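Long-range contact in hypothetical protein (Giardia lamblia, PDB 3I3F), which is of unknown function but belongs to the YjgF-like endoribonuclease L-PSP family and binds pentanoic acid in pockets of its trimeric assembly: residues Leu18-Ile32 with Phe65-Ser77. Numbering follows the deposited sequence.
Sequences LVCPDVVKFENVGQI and FDNIRKCLEYANS. With LEA (pentanoic acid), chain F.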
ATOM      1  N   LEU A  18     -16.681   9.784   3.152  1.00 13.15           N
ATOM      2  CA  LEU A  18     -17.949   9.624   2.451  1.00 13.05           C
ATOM      3  C   LEU A  18     -18.378   8.165   2.458  1.00 12.49           C
ATOM      4  O   LEU A  18     -17.543   7.261   2.557  1.00 12.12           O
ATOM      5  CB  LEU A  18     -17.814  10.093   0.998  1.00 13.27           C
ATOM      6  CG  LEU A  18     -17.757  11.594   0.694  1.00 14.26           C
ATOM      7  CD1 LEU A  18     -16.621  12.286   1.422  1.00 16.08           C
ATOM      8  CD2 LEU A  18     -17.628  11.812  -0.807  1.00 14.82           C
ATOM      9  N   VAL A  19     -19.685   7.946   2.350  1.00 12.16           N
ATOM     10  CA  VAL A  19     -20.240   6.613   2.154  1.00 12.08           C
ATOM     11  C   VAL A  19     -21.236   6.662   1.003  1.00 12.00           C
ATOM     12  O   VAL A  19     -22.264   7.336   1.090  1.00 11.97           O
ATOM     13  CB  VAL A  19     -20.946   6.084   3.419  1.00 12.00           C
ATOM     14  CG1 VAL A  19     -21.494   4.678   3.175  1.00 12.23           C
ATOM     15  CG2 VAL A  19     -19.993   6.083   4.602  1.00 12.43           C
ATOM     16  N   CYS A  20     -20.912   5.969  -0.084  1.00 11.94           N
ATOM     17  CA  CYS A  20     -21.839   5.811  -1.191  1.00 12.00           C
ATOM     18  C   CYS A  20     -22.939   4.846  -0.757  1.00 12.11           C
ATOM     19  O   CYS A  20     -22.650   3.697  -0.414  1.00 12.07           O
ATOM     20  CB  CYS A  20     -21.115   5.259  -2.417  1.00 11.94           C
ATOM     21  SG  CYS A  20     -22.200   4.937  -3.814  1.00 12.57           S
ATOM     22  N   PRO A  21     -24.204   5.303  -0.762  1.00 12.22           N
ATOM     23  CA  PRO A  21     -25.284   4.440  -0.276  1.00 12.43           C
ATOM     24  C   PRO A  21     -25.562   3.189  -1.123  1.00 12.38           C
ATOM     25  O   PRO A  21     -26.264   2.298  -0.651  1.00 12.61           O
ATOM     26  CB  PRO A  21     -26.506   5.370  -0.267  1.00 12.61           C
ATOM     27  CG  PRO A  21     -26.185   6.453  -1.207  1.00 12.73           C
ATOM     28  CD  PRO A  21     -24.699   6.627  -1.180  1.00 12.38           C
ATOM     29  N   ASP A  22     -25.012   3.126  -2.341  1.00 12.34           N
ATOM     30  CA  ASP A  22     -25.223   1.978  -3.228  0.50 12.29           C
ATOM     31  C   ASP A  22     -24.070   0.972  -3.154  1.00 12.11           C
ATOM     32  O   ASP A  22     -24.033   0.005  -3.918  1.00 12.60           O
ATOM     33  CB  ASP A  22     -25.415   2.448  -4.675  0.50 12.40           C
ATOM     34  CG  ASP A  22     -26.000   1.364  -5.570  0.50 12.72           C
ATOM     35  OD1 ASP A  22     -26.712   0.478  -5.052  0.50 13.43           O
ATOM     36  OD2 ASP A  22     -25.743   1.396  -6.792  0.50 13.56           O
ATOM     37  N   VAL A  23     -23.132   1.192  -2.233  1.00 11.33           N
ATOM     38  CA  VAL A  23     -22.003   0.280  -2.050  1.00 10.73           C
ATOM     39  C   VAL A  23     -21.913  -0.151  -0.588  1.00 10.42           C
ATOM     40  O   VAL A  23     -22.071   0.668   0.323  1.00 10.35           O
ATOM     41  CB  VAL A  23     -20.671   0.928  -2.497  1.00 10.57           C
ATOM     42  CG1 VAL A  23     -19.500  -0.026  -2.274  1.00 10.37           C
ATOM     43  CG2 VAL A  23     -20.750   1.346  -3.963  1.00 10.60           C
ATOM     44  N   VAL A  24     -21.662  -1.440  -0.372  1.00 10.21           N
ATOM     45  CA  VAL A  24     -21.537  -1.999   0.972  1.00 10.24           C
ATOM     46  C   VAL A  24     -20.521  -1.220   1.816  1.00 10.19           C
ATOM     47  O   VAL A  24     -19.467  -0.804   1.323  1.00 10.27           O
ATOM     48  CB  VAL A  24     -21.154  -3.503   0.927  1.00 10.27           C
ATOM     49  CG1 VAL A  24     -19.767  -3.704   0.322  1.00 10.10           C
ATOM     50  CG2 VAL A  24     -21.232  -4.124   2.314  1.00 10.76           C
ATOM     51  N   LYS A  25     -20.866  -1.022   3.084  1.00 10.27           N
ATOM     52  CA  LYS A  25     -20.041  -0.286   4.034  1.00 10.53           C
ATOM     53  C   LYS A  25     -19.710  -1.224   5.193  1.00 10.75           C
ATOM     54  O   LYS A  25     -20.606  -1.852   5.756  1.00 11.37           O
ATOM     55  CB  LYS A  25     -20.807   0.946   4.531  1.00 10.52           C
ATOM     56  CG  LYS A  25     -20.130   1.736   5.650  1.00 10.60           C
ATOM     57  CD  LYS A  25     -18.824   2.355   5.196  1.00 10.61           C
ATOM     58  CE  LYS A  25     -18.217   3.240   6.275  1.00 10.53           C
ATOM     59  NZ  LYS A  25     -17.758   2.464   7.460  1.00 10.72           N
ATOM     60  N   PHE A  26     -18.426  -1.326   5.530  1.00 10.83           N
ATOM     61  CA  PHE A  26     -17.972  -2.190   6.620  1.00 10.80           C
ATOM     62  C   PHE A  26     -17.661  -1.354   7.859  1.00 10.71           C
ATOM     63  O   PHE A  26     -17.066  -0.280   7.754  1.00 10.46           O
ATOM     64  CB  PHE A  26     -16.744  -2.997   6.189  1.00 10.99           C
ATOM     65  CG  PHE A  26     -16.944  -3.763   4.910  1.00 11.91           C
ATOM     66  CD1 PHE A  26     -17.821  -4.836   4.860  1.00 12.83           C
ATOM     67  CD2 PHE A  26     -16.263  -3.405   3.753  1.00 12.91           C
ATOM     68  CE1 PHE A  26     -18.016  -5.545   3.677  1.00 13.06           C
ATOM     69  CE2 PHE A  26     -16.450  -4.106   2.568  1.00 13.40           C
ATOM     70  CZ  PHE A  26     -17.328  -5.176   2.531  1.00 13.14           C
ATOM     71  N   GLU A  27     -18.060  -1.862   9.025  1.00 10.75           N
ATOM     72  CA  GLU A  27     -17.960  -1.133  10.297  1.00 10.88           C
ATOM     73  C   GLU A  27     -16.586  -0.523  10.565  1.00 10.57           C
ATOM     74  O   GLU A  27     -16.488   0.626  10.994  1.00 10.43           O
ATOM     75  CB  GLU A  27     -18.319  -2.057  11.471  1.00 11.16           C
ATOM     76  CG  GLU A  27     -18.222  -1.374  12.842  1.00 12.13           C
ATOM     77  CD  GLU A  27     -18.625  -2.268  14.002  1.00 13.47           C
ATOM     78  OE1 GLU A  27     -18.556  -3.507  13.870  1.00 14.20           O
ATOM     79  OE2 GLU A  27     -19.001  -1.720  15.059  1.00 15.72           O
ATOM     80  N   ASN A  28     -15.536  -1.303  10.330  1.00 10.35           N
ATOM     81  CA  ASN A  28     -14.173  -0.890  10.678  1.00 10.44           C
ATOM     82  C   ASN A  28     -13.472  -0.081   9.591  1.00 10.28           C
ATOM     83  O   ASN A  28     -12.356   0.393   9.804  1.00 10.58           O
ATOM     84  CB  ASN A  28     -13.312  -2.119  10.988  1.00 10.52           C
ATOM     85  CG  ASN A  28     -13.881  -2.974  12.104  1.00 10.76           C
ATOM     86  OD1 ASN A  28     -14.418  -2.461  13.088  1.00 11.83           O
ATOM     87  ND2 ASN A  28     -13.757  -4.288  11.959  1.00 11.67           N
ATOM     88  N   VAL A  29     -14.123   0.082   8.441  1.00 10.01           N
ATOM     89  CA  VAL A  29     -13.447   0.506   7.222  1.00  9.86           C
ATOM     90  C   VAL A  29     -14.051   1.772   6.623  1.00  9.61           C
ATOM     91  O   VAL A  29     -15.211   1.783   6.208  1.00  9.67           O
ATOM     92  CB  VAL A  29     -13.512  -0.617   6.162  1.00  9.79           C
ATOM     93  CG1 VAL A  29     -12.698  -0.250   4.923  1.00 10.00           C
ATOM     94  CG2 VAL A  29     -13.034  -1.935   6.752  1.00 10.18           C
ATOM     95  N   GLY A  30     -13.258   2.840   6.577  1.00  9.25           N
ATOM     96  CA  GLY A  30     -13.633   4.025   5.819  1.00  9.11           C
ATOM     97  C   GLY A  30     -13.762   3.627   4.363  1.00  9.05           C
ATOM     98  O   GLY A  30     -12.853   3.022   3.796  1.00  9.19           O
ATOM     99  N   GLN A  31     -14.904   3.936   3.764  1.00  9.02           N
ATOM    100  CA  GLN A  31     -15.177   3.528   2.392  1.00  9.02           C
ATOM    101  C   GLN A  31     -14.478   4.457   1.398  1.00  9.27           C
ATOM    102  O   GLN A  31     -13.851   4.003   0.440  1.00  8.98           O
ATOM    103  CB  GLN A  31     -16.686   3.533   2.147  1.00  9.09           C
ATOM    104  CG  GLN A  31     -17.133   2.768   0.917  1.00  9.24           C
ATOM    105  CD  GLN A  31     -18.550   3.115   0.532  1.00  9.33           C
ATOM    106  OE1 GLN A  31     -18.824   4.243   0.131  1.00  9.90           O
ATOM    107  NE2 GLN A  31     -19.464   2.154   0.666  1.00  9.90           N
ATOM    108  N   ILE A  32     -14.601   5.760   1.648  1.00  9.52           N
ATOM    109  CA  ILE A  32     -14.098   6.800   0.762  1.00  9.95           C
ATOM    110  C   ILE A  32     -13.541   7.935   1.612  1.00 10.23           C
ATOM    111  O   ILE A  32     -14.187   8.358   2.570  1.00 10.26           O
ATOM    112  CB  ILE A  32     -15.227   7.397  -0.114  1.00 10.04           C
ATOM    113  CG1 ILE A  32     -16.016   6.303  -0.839  1.00 10.00           C
ATOM    114  CG2 ILE A  32     -14.659   8.400  -1.117  1.00 10.69           C
ATOM    115  CD1 ILE A  32     -17.218   6.828  -1.592  1.00 10.40           C
ATOM    116  N   PHE A  65     -14.981  -4.164  -8.827  1.00  9.99           N
ATOM    117  CA  PHE A  65     -14.731  -2.981  -9.645  1.00 10.23           C
ATOM    118  C   PHE A  65     -15.978  -2.126  -9.858  1.00 10.31           C
ATOM    119  O   PHE A  65     -15.866  -0.918 -10.047  1.00 10.42           O
ATOM    120  CB  PHE A  65     -14.045  -3.356 -10.960  1.00 10.36           C
ATOM    121  CG  PHE A  65     -12.590  -3.679 -10.784  1.00 10.65           C
ATOM    122  CD1 PHE A  65     -11.680  -2.667 -10.498  1.00 11.18           C
ATOM    123  CD2 PHE A  65     -12.133  -4.986 -10.853  1.00 11.25           C
ATOM    124  CE1 PHE A  65     -10.339  -2.950 -10.309  1.00 11.36           C
ATOM    125  CE2 PHE A  65     -10.787  -5.276 -10.668  1.00 11.56           C
ATOM    126  CZ  PHE A  65      -9.892  -4.255 -10.389  1.00 11.73           C
ATOM    127  N   ASP A  66     -17.159  -2.739  -9.793  1.00 10.26           N
ATOM    128  CA  ASP A  66     -18.407  -1.975  -9.775  1.00 10.40           C
ATOM    129  C   ASP A  66     -18.482  -1.116  -8.509  1.00 10.17           C
ATOM    130  O   ASP A  66     -18.839   0.059  -8.577  1.00 10.25           O
ATOM    131  CB  ASP A  66     -19.626  -2.900  -9.861  1.00 10.55           C
ATOM    132  CG  ASP A  66     -20.914  -2.146 -10.149  1.00 11.94           C
ATOM    133  OD1 ASP A  66     -20.945  -1.363 -11.123  0.50 12.39           O
ATOM    134  OD2 ASP A  66     -21.899  -2.348  -9.407  0.50 12.54           O
ATOM    135  N   ASN A  67     -18.138  -1.707  -7.365  1.00 10.02           N
ATOM    136  CA  ASN A  67     -18.061  -0.967  -6.100  1.00  9.84           C
ATOM    137  C   ASN A  67     -17.088   0.208  -6.187  1.00  9.78           C
ATOM    138  O   ASN A  67     -17.411   1.323  -5.777  1.00  9.88           O
ATOM    139  CB  ASN A  67     -17.637  -1.888  -4.948  1.00  9.87           C
ATOM    140  CG  ASN A  67     -18.705  -2.903  -4.572  1.00  9.79           C
ATOM    141  OD1 ASN A  67     -19.860  -2.804  -4.989  1.00  9.99           O
ATOM    142  ND2 ASN A  67     -18.319  -3.886  -3.769  1.00  9.54           N
ATOM    143  N   ILE A  68     -15.900  -0.050  -6.727  1.00  9.67           N
ATOM    144  CA  ILE A  68     -14.884   0.986  -6.900  1.00  9.69           C
ATOM    145  C   ILE A  68     -15.380   2.105  -7.816  1.00  9.80           C
ATOM    146  O   ILE A  68     -15.231   3.283  -7.495  1.00  9.82           O
ATOM    147  CB  ILE A  68     -13.564   0.395  -7.449  1.00  9.54           C
ATOM    148  CG1 ILE A  68     -12.891  -0.470  -6.380  1.00  9.48           C
ATOM    149  CG2 ILE A  68     -12.613   1.502  -7.887  1.00  9.69           C
ATOM    150  CD1 ILE A  68     -11.783  -1.351  -6.905  1.00  9.86           C
ATOM    151  N   ARG A  69     -15.984   1.737  -8.945  1.00 10.01           N
ATOM    152  CA  ARG A  69     -16.526   2.723  -9.883  1.00 10.40           C
ATOM    153  C   ARG A  69     -17.566   3.620  -9.209  1.00 10.38           C
ATOM    154  O   ARG A  69     -17.506   4.843  -9.326  1.00 10.54           O
ATOM    155  CB  ARG A  69     -17.154   2.028 -11.096  1.00 10.62           C
ATOM    156  CG  ARG A  69     -17.677   2.989 -12.169  1.00 11.94           C
ATOM    157  CD  ARG A  69     -18.457   2.268 -13.262  1.00 13.99           C
ATOM    158  NE  ARG A  69     -19.635   1.572 -12.741  1.00 15.97           N
ATOM    159  CZ  ARG A  69     -20.790   2.154 -12.409  1.00 17.38           C
ATOM    160  NH1 ARG A  69     -20.962   3.468 -12.534  1.00 18.46           N
ATOM    161  NH2 ARG A  69     -21.789   1.410 -11.945  1.00 17.86           N
ATOM    162  N   LYS A  70     -18.516   3.006  -8.509  1.00 10.37           N
ATOM    163  CA  LYS A  70     -19.580   3.754  -7.840  1.00 10.51           C
ATOM    164  C   LYS A  70     -19.034   4.680  -6.755  1.00 10.36           C
ATOM    165  O   LYS A  70     -19.453   5.831  -6.654  1.00 10.29           O
ATOM    166  CB  LYS A  70     -20.623   2.804  -7.249  1.00 10.75           C
ATOM    167  CG  LYS A  70     -21.491   2.122  -8.293  1.00 11.62           C
ATOM    168  CD  LYS A  70     -22.525   1.225  -7.643  1.00 13.34           C
ATOM    169  CE  LYS A  70     -23.327   0.458  -8.679  1.00 14.41           C
ATOM    170  NZ  LYS A  70     -24.088  -0.669  -8.070  1.00 15.72           N
ATOM    171  N   CYS A  71     -18.097   4.184  -5.951  1.00 10.13           N
ATOM    172  CA  CYS A  71     -17.479   5.007  -4.911  1.00 10.25           C
ATOM    173  C   CYS A  71     -16.762   6.216  -5.505  1.00 10.25           C
ATOM    174  O   CYS A  71     -16.936   7.339  -5.030  1.00 10.19           O
ATOM    175  CB  CYS A  71     -16.494   4.190  -4.074  1.00 10.19           C
ATOM    176  SG  CYS A  71     -17.271   3.044  -2.925  1.00 10.52           S
ATOM    177  N   LEU A  72     -15.961   5.989  -6.544  1.00 10.33           N
ATOM    178  CA  LEU A  72     -15.201   7.070  -7.166  1.00 10.53           C
ATOM    179  C   LEU A  72     -16.111   8.119  -7.804  1.00 10.78           C
ATOM    180  O   LEU A  72     -15.875   9.315  -7.650  1.00 10.71           O
ATOM    181  CB  LEU A  72     -14.206   6.523  -8.197  1.00 10.39           C
ATOM    182  CG  LEU A  72     -13.033   5.737  -7.604  1.00 10.37           C
ATOM    183  CD1 LEU A  72     -12.167   5.144  -8.702  1.00 10.78           C
ATOM    184  CD2 LEU A  72     -12.198   6.621  -6.690  1.00 10.72           C
ATOM    185  N   GLU A  73     -17.153   7.682  -8.504  1.00 11.13           N
ATOM    186  CA  GLU A  73     -18.086   8.624  -9.132  1.00 11.54           C
ATOM    187  C   GLU A  73     -18.852   9.433  -8.082  1.00 11.59           C
ATOM    188  O   GLU A  73     -19.078  10.631  -8.255  1.00 11.35           O
ATOM    189  CB  GLU A  73     -19.027   7.895 -10.096  1.00 11.83           C
ATOM    190  CG  GLU A  73     -18.299   7.429 -11.358  1.00 12.96           C
ATOM    191  CD  GLU A  73     -19.170   6.653 -12.330  1.00 14.66           C
ATOM    192  OE1 GLU A  73     -20.389   6.525 -12.090  1.00 15.98           O
ATOM    193  OE2 GLU A  73     -18.625   6.168 -13.345  1.00 16.22           O
ATOM    194  N   TYR A  74     -19.213   8.777  -6.983  1.00 11.72           N
ATOM    195  CA  TYR A  74     -19.849   9.431  -5.840  1.00 11.86           C
ATOM    196  C   TYR A  74     -18.945  10.522  -5.248  1.00 11.87           C
ATOM    197  O   TYR A  74     -19.432  11.557  -4.784  1.00 11.84           O
ATOM    198  CB  TYR A  74     -20.177   8.370  -4.784  1.00 11.95           C
ATOM    199  CG  TYR A  74     -21.022   8.826  -3.615  1.00 12.32           C
ATOM    200  CD1 TYR A  74     -22.388   9.052  -3.761  1.00 12.91           C
ATOM    201  CD2 TYR A  74     -20.461   8.992  -2.352  1.00 12.62           C
ATOM    202  CE1 TYR A  74     -23.169   9.447  -2.682  1.00 13.07           C
ATOM    203  CE2 TYR A  74     -21.231   9.390  -1.270  1.00 13.16           C
ATOM    204  CZ  TYR A  74     -22.583   9.618  -1.441  1.00 13.12           C
ATOM    205  OH  TYR A  74     -23.346  10.012  -0.365  1.00 14.16           O
ATOM    206  N   ALA A  75     -17.634  10.290  -5.296  1.00 11.66           N
ATOM    207  CA  ALA A  75     -16.635  11.225  -4.766  1.00 11.79           C
ATOM    208  C   ALA A  75     -16.085  12.202  -5.819  1.00 11.91           C
ATOM    209  O   ALA A  75     -15.002  12.757  -5.635  1.00 12.16           O
ATOM    210  CB  ALA A  75     -15.486  10.437  -4.134  1.00 11.91           C
ATOM    211  N   ASN A  76     -16.829  12.413  -6.906  1.00 11.85           N
ATOM    212  CA  ASN A  76     -16.431  13.330  -7.983  1.00 11.93           C
ATOM    213  C   ASN A  76     -15.135  12.898  -8.680  1.00 11.80           C
ATOM    214  O   ASN A  76     -14.280  13.719  -9.013  1.00 11.83           O
ATOM    215  CB  ASN A  76     -16.330  14.775  -7.462  1.00 12.01           C
ATOM    216  CG  ASN A  76     -16.445  15.814  -8.573  1.00 12.61           C
ATOM    217  OD1 ASN A  76     -17.101  15.588  -9.591  0.50 11.80           O
ATOM    218  ND2 ASN A  76     -15.809  16.964  -8.373  0.50 12.73           N
ATOM    219  N   SER A  77     -15.018  11.592  -8.899  1.00 11.48           N
ATOM    220  CA  SER A  77     -13.878  10.993  -9.583  1.00 11.35           C
ATOM    221  C   SER A  77     -14.408   9.944 -10.564  1.00 11.38           C
ATOM    222  O   SER A  77     -15.550  10.032 -11.016  1.00 11.60           O
ATOM    223  CB  SER A  77     -12.924  10.370  -8.554  1.00 11.16           C
ATOM    224  OG  SER A  77     -11.714   9.932  -9.150  1.00 11.12           O
TER
HETATM  225  C2  LEA F 142     -10.757  -4.646   6.608  1.00 17.14           C
HETATM  226  O2  LEA F 142      -9.932  -3.709   6.521  1.00 15.97           O
HETATM  227  C3  LEA F 142     -11.759  -4.890   5.502  1.00 17.91           C
HETATM  228  C4  LEA F 142     -11.504  -3.999   4.287  1.00 18.40           C
HETATM  229  C5  LEA F 142     -12.506  -4.215   3.153  1.00 18.83           C
HETATM  230  C6  LEA F 142     -13.325  -5.482   3.288  1.00 19.50           C
HETATM  231  O1  LEA F 142     -10.799  -5.406   7.597  1.00 17.03           O
HETATM  232  O   HOH W   1     -21.569  10.153   2.151  0.30  9.11           O
HETATM  233  O   HOH W   2     -22.529  -1.739  -5.524  0.50 11.33           O
HETATM  234  O   HOH W   3     -21.591  -3.185  -2.642  1.00 10.72           O
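K70 of helix 56-74 reaches D22 in the loop between strands 16-18 and 32-35; in the modelled conformer of D22, one of two, NZ lies 2.9 Å from D22 OD2 and above the carboxylate plane. Fully extended beyond CG, the lysine is long enough for K70 NZ also to donate to D66 OD2 (3.1 Å) and to a water. R69 holds the other oxygen of D66 and also pairs with E73, so D22 can tie the loop into a charged network along the helix.

Next to the lysine stem, V23 sets CG2 against K70 CB (3.6 Å) and CG1 against N67 and C71; a compact branched residue suits the close approach. The buried amide of Q31 serves the loop itself: OE1 accepts C20 N on a lone pair (2.7 Å), while NE2 donates to V24 O and, weakly, to V23 O. Farther along the loop, F26 and V29 line the pentanoic acid pocket. N67 OD1 takes Q63 NE2 and lies near two waters, one beside D22 O, the other accepting V24 N; its ND2 donates to I47 O.

Toward the helix end, the Y74 ring offers C20 CA a flat face for a CH-pi contact, 3.7 Å from its centroid, and its OH reaches a water bound to V19 N. Small C71 and A75 let I32 close in (CD1 to C71 CB 3.7 Å). With C20 N, V23 O and V24 O answered by Q31, the helix need offer this turn mainly an apolar face, supplemented by marginal charge and water bridges.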